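Local coordinates for uncharacterized hth-type transcriptional regulator YYBR (Bacillus subtilis, PDB 4A5N), which is a redox-sensing transcriptional regulator of the MarR/DUF24 type that probably binds DNA as a dimer through winged helix-turn-helix domains, at residues 21-26 against 91-96; 30-35 against 67-72. The protein carries 1 engineered substitution. One frame throughout, in Å; residues are numbered along the deposited sequence.

Contact 1. Residues 21-26 against 91-96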
ATOM      1  N   ASP B  21      -3.728  -4.328  -2.917  1.00 37.19           N
ATOM      2  CA  ASP B  21      -4.349  -4.367  -4.259  1.00 40.25           C
ATOM      3  C   ASP B  21      -5.637  -3.517  -4.315  1.00 38.49           C
ATOM      4  O   ASP B  21      -6.007  -3.002  -5.363  1.00 39.26           O
ATOM      5  CB  ASP B  21      -4.637  -5.808  -4.668  1.00 43.33           C
ATOM      6  CG  ASP B  21      -4.794  -5.974  -6.159  1.00 51.18           C
ATOM      7  OD1 ASP B  21      -3.979  -5.388  -6.930  1.00 55.08           O
ATOM      8  OD2 ASP B  21      -5.720  -6.715  -6.565  1.00 54.68           O
ATOM      9  N   VAL B  22      -6.296  -3.339  -3.175  1.00 34.56           N
ATOM     10  CA  VAL B  22      -7.493  -2.511  -3.134  1.00 35.72           C
ATOM     11  C   VAL B  22      -7.178  -1.014  -3.026  1.00 35.67           C
ATOM     12  O   VAL B  22      -7.864  -0.191  -3.645  1.00 34.80           O
ATOM     13  CB  VAL B  22      -8.428  -2.937  -1.991  1.00 36.50           C
ATOM     14  CG1 VAL B  22      -9.759  -2.184  -2.083  1.00 39.60           C
ATOM     15  CG2 VAL B  22      -8.672  -4.439  -2.053  1.00 36.08           C
ATOM     16  N   ILE B  23      -6.149  -0.665  -2.251  1.00 34.43           N
ATOM     17  CA  ILE B  23      -5.886   0.729  -1.871  1.00 38.23           C
ATOM     18  C   ILE B  23      -4.556   1.253  -2.411  1.00 40.41           C
ATOM     19  O   ILE B  23      -4.234   2.430  -2.270  1.00 41.06           O
ATOM     20  CB  ILE B  23      -5.991   0.893  -0.328  1.00 39.75           C
ATOM     21  CG1 ILE B  23      -6.377   2.322   0.072  1.00 44.27           C
ATOM     22  CG2 ILE B  23      -4.718   0.446   0.380  1.00 38.00           C
ATOM     23  CD1 ILE B  23      -7.567   2.914  -0.666  1.00 45.26           C
ATOM     24  N   GLY B  24      -3.818   0.369  -3.076  1.00 41.39           N
ATOM     25  CA  GLY B  24      -2.476   0.675  -3.517  1.00 43.13           C
ATOM     26  C   GLY B  24      -2.415   1.185  -4.923  1.00 45.11           C
ATOM     27  O   GLY B  24      -3.424   1.342  -5.598  1.00 46.57           O
ATOM     28  N   GLY B  25      -1.201   1.475  -5.351  1.00 38.43           N
ATOM     29  CA  GLY B  25      -0.972   2.075  -6.660  1.00 40.61           C
ATOM     30  C   GLY B  25      -0.785   3.574  -6.471  1.00 39.93           C
ATOM     31  O   GLY B  25      -0.761   4.056  -5.344  1.00 39.10           O
ATOM     32  N   LYS B  26      -0.633   4.321  -7.555  1.00 38.52           N
ATOM     33  CA  LYS B  26      -0.253   5.721  -7.424  1.00 38.04           C
ATOM     34  C   LYS B  26      -1.347   6.724  -6.974  1.00 35.37           C
ATOM     35  O   LYS B  26      -1.027   7.802  -6.455  1.00 33.89           O
ATOM     36  CB  LYS B  26       0.414   6.190  -8.729  1.00 41.82           C
ATOM     37  CG  LYS B  26       0.836   7.636  -8.666  1.00 44.92           C
ATOM     38  CD  LYS B  26       1.887   7.982  -9.715  1.00 46.23           C
ATOM     39  CE  LYS B  26       2.599   9.260  -9.327  1.00 47.26           C
ATOM     40  NZ  LYS B  26       3.946   9.303  -9.962  1.00 48.53           N
ATOM     41  N   ARG B  91     -15.152   3.005   4.285  1.00 24.33           N
ATOM     42  CA  ARG B  91     -14.775   3.670   5.521  1.00 25.95           C
ATOM     43  C   ARG B  91     -14.024   2.750   6.480  1.00 25.11           C
ATOM     44  O   ARG B  91     -13.315   3.248   7.349  1.00 23.70           O
ATOM     45  CB  ARG B  91     -16.018   4.210   6.253  1.00 27.03           C
ATOM     46  CG  ARG B  91     -16.804   5.288   5.534  1.00 29.47           C
ATOM     47  CD  ARG B  91     -16.442   6.647   6.070  1.00 29.78           C
ATOM     48  NE  ARG B  91     -17.059   7.766   5.351  1.00 29.80           N
ATOM     49  CZ  ARG B  91     -16.523   8.983   5.352  1.00 28.65           C
ATOM     50  NH1 ARG B  91     -15.429   9.213   6.073  1.00 30.48           N
ATOM     51  NH2 ARG B  91     -17.090   9.974   4.705  1.00 28.50           N
ATOM     52  N   THR B  92     -14.171   1.427   6.345  1.00 23.24           N
ATOM     53  CA  THR B  92     -13.387   0.484   7.185  1.00 25.87           C
ATOM     54  C   THR B  92     -11.889   0.520   6.888  1.00 25.04           C
ATOM     55  O   THR B  92     -11.105   0.115   7.739  1.00 24.86           O
ATOM     56  CB  THR B  92     -13.886  -0.997   7.151  1.00 25.67           C
ATOM     57  OG1 THR B  92     -13.556  -1.611   5.910  1.00 27.68           O
ATOM     58  CG2 THR B  92     -15.380  -1.041   7.383  1.00 25.80           C
ATOM     59  N   LEU B  93     -11.509   1.028   5.709  1.00 23.70           N
ATOM     60  CA  LEU B  93     -10.103   1.268   5.394  1.00 24.45           C
ATOM     61  C   LEU B  93      -9.602   2.615   5.855  1.00 24.53           C
ATOM     62  O   LEU B  93      -8.409   2.877   5.781  1.00 21.42           O
ATOM     63  CB  LEU B  93      -9.852   1.233   3.865  1.00 25.13           C
ATOM     64  CG  LEU B  93      -9.745  -0.075   3.124  1.00 26.82           C
ATOM     65  CD1 LEU B  93      -9.929   0.139   1.627  1.00 27.44           C
ATOM     66  CD2 LEU B  93      -8.437  -0.816   3.362  1.00 27.89           C
ATOM     67  N   GLU B  94     -10.475   3.468   6.380  1.00 24.73           N
ATOM     68  CA  GLU B  94     -10.046   4.807   6.824  1.00 24.86           C
ATOM     69  C   GLU B  94      -8.904   4.849   7.881  1.00 23.98           C
ATOM     70  O   GLU B  94      -7.956   5.653   7.740  1.00 23.41           O
ATOM     71  CB  GLU B  94     -11.273   5.672   7.164  1.00 24.53           C
ATOM     72  CG  GLU B  94     -10.947   6.956   7.898  1.00 28.73           C
ATOM     73  CD  GLU B  94     -12.179   7.862   8.093  1.00 29.58           C
ATOM     74  OE1 GLU B  94     -13.235   7.620   7.453  1.00 29.83           O
ATOM     75  OE2 GLU B  94     -12.038   8.814   8.882  1.00 33.24           O
ATOM     76  N   PRO B  95      -8.942   3.974   8.910  1.00 23.42           N
ATOM     77  CA  PRO B  95      -7.854   3.976   9.900  1.00 24.39           C
ATOM     78  C   PRO B  95      -6.500   3.671   9.315  1.00 22.54           C
ATOM     79  O   PRO B  95      -5.512   4.346   9.643  1.00 23.10           O
ATOM     80  CB  PRO B  95      -8.306   2.894  10.915  1.00 25.67           C
ATOM     81  CG  PRO B  95      -9.804   2.974  10.840  1.00 25.88           C
ATOM     82  CD  PRO B  95     -10.140   3.239   9.405  1.00 24.61           C
ATOM     83  N   ILE B  96      -6.468   2.717   8.401  1.00 23.83           N
ATOM     84  CA  ILE B  96      -5.237   2.354   7.720  1.00 25.02           C
ATOM     85  C   ILE B  96      -4.765   3.552   6.859  1.00 24.14           C
ATOM     86  O   ILE B  96      -3.610   3.932   6.938  1.00 25.50           O
ATOM     87  CB  ILE B  96      -5.417   1.113   6.826  1.00 24.47           C
ATOM     88  CG1 ILE B  96      -5.437  -0.175   7.685  1.00 25.85           C
ATOM     89  CG2 ILE B  96      -4.321   1.099   5.736  1.00 24.70           C
ATOM     90  CD1 ILE B  96      -6.007  -1.411   7.006  1.00 22.66           C
TER

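Contact 2. Residues 30-35 against 67-72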
ATOM      1  N   ILE B  30      -4.821   8.787  -2.490  1.00 28.17           N
ATOM      2  CA  ILE B  30      -5.115  10.204  -2.563  1.00 28.99           C
ATOM      3  C   ILE B  30      -6.606  10.396  -2.749  1.00 26.13           C
ATOM      4  O   ILE B  30      -7.216  11.187  -2.030  1.00 25.85           O
ATOM      5  CB  ILE B  30      -4.398  10.876  -3.772  1.00 31.64           C
ATOM      6  CG1 ILE B  30      -2.884  10.793  -3.649  1.00 33.80           C
ATOM      7  CG2 ILE B  30      -4.772  12.359  -3.917  1.00 34.33           C
ATOM      8  CD1 ILE B  30      -2.159  11.182  -4.925  1.00 34.28           C
ATOM      9  N   LEU B  31      -7.184   9.652  -3.702  1.00 25.86           N
ATOM     10  CA  LEU B  31      -8.612   9.749  -4.038  1.00 25.07           C
ATOM     11  C   LEU B  31      -9.444   9.451  -2.784  1.00 25.01           C
ATOM     12  O   LEU B  31     -10.299  10.227  -2.400  1.00 23.74           O
ATOM     13  CB  LEU B  31      -8.994   8.781  -5.155  1.00 25.86           C
ATOM     14  CG  LEU B  31      -8.316   9.133  -6.490  1.00 26.34           C
ATOM     15  CD1 LEU B  31      -8.727   8.138  -7.574  1.00 26.75           C
ATOM     16  CD2 LEU B  31      -8.648  10.572  -6.831  1.00 28.10           C
ATOM     17  N   PHE B  32      -9.112   8.327  -2.154  1.00 26.06           N
ATOM     18  CA  PHE B  32      -9.716   7.893  -0.923  1.00 25.27           C
ATOM     19  C   PHE B  32      -9.651   8.949   0.168  1.00 25.51           C
ATOM     20  O   PHE B  32     -10.681   9.291   0.792  1.00 25.54           O
ATOM     21  CB  PHE B  32      -9.040   6.591  -0.447  1.00 25.56           C
ATOM     22  CG  PHE B  32      -9.696   5.982   0.766  1.00 23.82           C
ATOM     23  CD1 PHE B  32      -9.579   6.584   2.011  1.00 24.08           C
ATOM     24  CD2 PHE B  32     -10.442   4.835   0.643  1.00 24.10           C
ATOM     25  CE1 PHE B  32     -10.197   6.024   3.119  1.00 25.35           C
ATOM     26  CE2 PHE B  32     -11.110   4.280   1.743  1.00 24.51           C
ATOM     27  CZ  PHE B  32     -10.951   4.865   2.977  1.00 23.71           C
ATOM     28  N   TYR B  33      -8.448   9.456   0.434  1.00 27.04           N
ATOM     29  CA  TYR B  33      -8.244  10.443   1.473  1.00 29.45           C
ATOM     30  C   TYR B  33      -9.176  11.642   1.326  1.00 30.02           C
ATOM     31  O   TYR B  33      -9.783  12.082   2.311  1.00 29.04           O
ATOM     32  CB  TYR B  33      -6.781  10.910   1.564  1.00 30.45           C
ATOM     33  CG  TYR B  33      -6.581  11.957   2.616  1.00 33.77           C
ATOM     34  CD1 TYR B  33      -6.490  11.619   3.965  1.00 35.39           C
ATOM     35  CD2 TYR B  33      -6.534  13.300   2.278  1.00 35.77           C
ATOM     36  CE1 TYR B  33      -6.330  12.608   4.950  1.00 36.72           C
ATOM     37  CE2 TYR B  33      -6.384  14.282   3.245  1.00 38.90           C
ATOM     38  CZ  TYR B  33      -6.277  13.936   4.570  1.00 38.31           C
ATOM     39  OH  TYR B  33      -6.129  14.954   5.483  1.00 40.97           O
ATOM     40  N   HIS B  34      -9.332  12.107   0.094  1.00 28.15           N
ATOM     41  CA  HIS B  34     -10.106  13.297  -0.188  1.00 29.05           C
ATOM     42  C   HIS B  34     -11.605  13.057  -0.118  1.00 27.95           C
ATOM     43  O   HIS B  34     -12.378  13.988  -0.004  1.00 28.16           O
ATOM     44  CB  HIS B  34      -9.621  13.927  -1.495  1.00 29.85           C
ATOM     45  CG  HIS B  34      -8.284  14.668  -1.339  1.00 32.57           C
ATOM     46  ND1 HIS B  34      -8.214  15.989  -1.028  1.00 35.32           N
ATOM     47  CD2 HIS B  34      -6.953  14.223  -1.435  1.00 31.99           C
ATOM     48  CE1 HIS B  34      -6.925  16.350  -0.901  1.00 34.47           C
ATOM     49  NE2 HIS B  34      -6.156  15.274  -1.150  1.00 33.37           N
ATOM     50  N   MET B  35     -12.018  11.804  -0.090  1.00 24.82           N
ATOM     51  CA  MET B  35     -13.427  11.513   0.169  1.00 25.32           C
ATOM     52  C   MET B  35     -13.739  11.314   1.641  1.00 25.97           C
ATOM     53  O   MET B  35     -14.922  11.178   1.988  1.00 24.33           O
ATOM     54  CB  MET B  35     -13.906  10.316  -0.620  1.00 24.72           C
ATOM     55  CG  MET B  35     -14.097  10.590  -2.112  1.00 25.71           C
ATOM     56  SD  MET B  35     -14.565   9.141  -3.102  1.00 26.17           S
ATOM     57  CE  MET B  35     -12.932   8.453  -3.434  1.00 27.35           C
ATOM     58  N   ASP B  67     -14.759  -2.644  -6.404  1.00 30.40           N
ATOM     59  CA  ASP B  67     -14.342  -3.326  -5.203  1.00 30.47           C
ATOM     60  C   ASP B  67     -15.252  -2.981  -4.016  1.00 30.26           C
ATOM     61  O   ASP B  67     -15.007  -3.456  -2.922  1.00 31.16           O
ATOM     62  CB  ASP B  67     -12.889  -2.948  -4.834  1.00 29.86           C
ATOM     63  CG  ASP B  67     -11.845  -3.596  -5.747  1.00 32.31           C
ATOM     64  OD1 ASP B  67     -12.207  -4.495  -6.534  1.00 34.44           O
ATOM     65  OD2 ASP B  67     -10.658  -3.224  -5.639  1.00 33.30           O
ATOM     66  N   GLY B  68     -16.261  -2.135  -4.238  1.00 30.83           N
ATOM     67  CA  GLY B  68     -17.218  -1.754  -3.197  1.00 31.65           C
ATOM     68  C   GLY B  68     -16.795  -0.675  -2.217  1.00 28.94           C
ATOM     69  O   GLY B  68     -17.451  -0.477  -1.204  1.00 28.53           O
ATOM     70  N   ILE B  69     -15.704   0.017  -2.518  1.00 27.72           N
ATOM     71  CA  ILE B  69     -15.115   1.064  -1.652  1.00 27.88           C
ATOM     72  C   ILE B  69     -15.667   2.461  -1.909  1.00 27.03           C
ATOM     73  O   ILE B  69     -15.774   3.313  -0.993  1.00 27.61           O
ATOM     74  CB  ILE B  69     -13.591   1.135  -1.904  1.00 26.51           C
ATOM     75  CG1 ILE B  69     -12.952  -0.268  -1.820  1.00 28.71           C
ATOM     76  CG2 ILE B  69     -12.917   2.140  -0.960  1.00 25.78           C
ATOM     77  CD1 ILE B  69     -13.138  -0.996  -0.500  1.00 28.30           C
ATOM     78  N   VAL B  70     -16.072   2.675  -3.146  1.00 25.90           N
ATOM     79  CA  VAL B  70     -16.638   3.926  -3.570  1.00 26.33           C
ATOM     80  C   VAL B  70     -18.014   3.750  -4.199  1.00 27.56           C
ATOM     81  O   VAL B  70     -18.290   2.760  -4.896  1.00 29.44           O
ATOM     82  CB  VAL B  70     -15.670   4.650  -4.529  1.00 27.15           C
ATOM     83  CG1 VAL B  70     -16.344   5.830  -5.240  1.00 28.94           C
ATOM     84  CG2 VAL B  70     -14.459   5.119  -3.742  1.00 24.73           C
ATOM     85  N   HIS B  71     -18.892   4.705  -3.881  1.00 27.26           N
ATOM     86  CA  HIS B  71     -20.208   4.807  -4.448  1.00 28.56           C
ATOM     87  C   HIS B  71     -20.170   5.915  -5.469  1.00 27.65           C
ATOM     88  O   HIS B  71     -19.609   7.014  -5.210  1.00 26.08           O
ATOM     89  CB  HIS B  71     -21.268   5.090  -3.360  1.00 31.21           C
ATOM     90  CG  HIS B  71     -22.657   5.302  -3.920  1.00 33.89           C
ATOM     91  ND1 HIS B  71     -23.456   4.279  -4.318  1.00 38.05           N
ATOM     92  CD2 HIS B  71     -23.363   6.460  -4.167  1.00 35.74           C
ATOM     93  CE1 HIS B  71     -24.613   4.770  -4.789  1.00 38.37           C
ATOM     94  NE2 HIS B  71     -24.560   6.108  -4.705  1.00 37.55           N
ATOM     95  N   ARG B  72     -20.699   5.621  -6.652  1.00 28.68           N
ATOM     96  CA  ARG B  72     -20.879   6.635  -7.711  1.00 30.30           C
ATOM     97  C   ARG B  72     -22.381   6.939  -7.897  1.00 32.86           C
ATOM     98  O   ARG B  72     -23.143   6.115  -8.440  1.00 33.24           O
ATOM     99  CB  ARG B  72     -20.285   6.121  -9.020  1.00 30.22           C
ATOM    100  CG  ARG B  72     -20.297   7.085 -10.196  1.00 31.16           C
ATOM    101  CD  ARG B  72     -19.692   6.423 -11.433  1.00 33.35           C
ATOM    102  NE  ARG B  72     -19.412   7.395 -12.499  1.00 35.84           N
ATOM    103  CZ  ARG B  72     -20.200   7.665 -13.549  1.00 36.58           C
ATOM    104  NH1 ARG B  72     -21.333   7.019 -13.760  1.00 36.14           N
ATOM    105  NH2 ARG B  72     -19.820   8.593 -14.418  1.00 38.06           N
TER

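Contact 1. Residues 21-26 against 91-96
L93 meets V22 and I23 with a single methyl, and the contact between these segments is wholly apolar. Its CD1 lies 4.3 Å from I23 CD1 and 4.4 Å from V22 CG1, so one branch tip bridges two neighbouring side chains at the end of helix 15-23. The second torsion of L93, with CD1 anti to CA (chi2 163°), extends this branch toward the helix. Both approaches are loose, and neighbours complete the packing: F32 touches I23 and L93, while I69 touches V22 and L93.

No polar bond crosses between the two segments; those inside 91-96 shape the turn. A type I beta turn runs from R91 to E94, closed by the bond from E94 N to R91 O at 3.0 Å, and it presents L93 to helix 15-23. The same two residues are joined again by their side chains. R91 NH1 donates to E94 OE1 over 3.0 Å, on the syn side of the carboxylate; the acceptor lies close to the guanidinium plane, whereas the donor stands 24° out of the carboxylate plane. R91 NH1 also hydrogen-bonds to I36 O, just beyond segment 30-35.

The second subunit closes over this region: W103 of that subunit packs on L93 and I96, and its indole NE1 hydrogen-bonds to T92 OG1, while L111 of the same subunit lies on V22. An N-terminal helix meeting the turn that leads into a long C-terminal helix, beside the partner subunit, is characteristic of the dimerisation region of MarR-like winged-helix regulators.

Contact 2. Residues 30-35 against 67-72
I69 and F32 make one of two side-chain pairs that join helix 28-35 to the chain entering strand 70-75; M35 and V70 make the other. No hydrogen bond links the segments, and all four residues are buried.

The aromatic pair is an edge contact. I69 CG2 lies near the plane of the F32 ring, 3.9 Å from F32 CE2 and 4.0 Å from F32 CD2, so it touches one side of the ring rim and not a face. F32 holds CG anti to its own backbone N (chi1 -174°), which carries the ring edge close to I69 although its CB does not point there.

In the winged helix-turn-helix fold, this is where helix 28-35 packs against the passage from the probable recognition helix, 54-66, into the wing hairpin of strands 70-75 and 81-86. G68 makes that passage as the positive-phi residue of a Schellman motif ending the helix.

The thioether pair is slightly closer. M35 runs extended as far as SD and then bends (chi3 -85°); the two side chains cross at about a right angle, with M35 CE 3.7 Å from V70 CG2. The sulfur follows at 4.1 Å between M35 SD and V70 CG2. Around the two pairs, L86 packs on both F32 and M35, L93 on F32, F45 on M35, and L64 of helix 54-66 on V70. Next to G68, D67 OD1 forms a salt bridge with R115 of the second subunit.

Overall arrangement
Both contacts are buried and purely apolar across their segments, and their centres lie about 9 Å apart, with contact 2 nested inside the chain loop closed by contact 1. They merge into one hydrophobic core: I23 CD1 approaches F32 CD2, and V22 CG1 approaches I69 CG1, each at 3.7 Å. Their places in the fold differ. Contact 1 joins the first helix to the turn leading into the long last one and is flanked by aromatic and aliphatic side chains of the second subunit; contact 2 sits within the winged-helix body, where methyls of I69 and V70 meet a ring edge and a bent methionine. There the second subunit touches I30 and D67, neither among the four residues that meet.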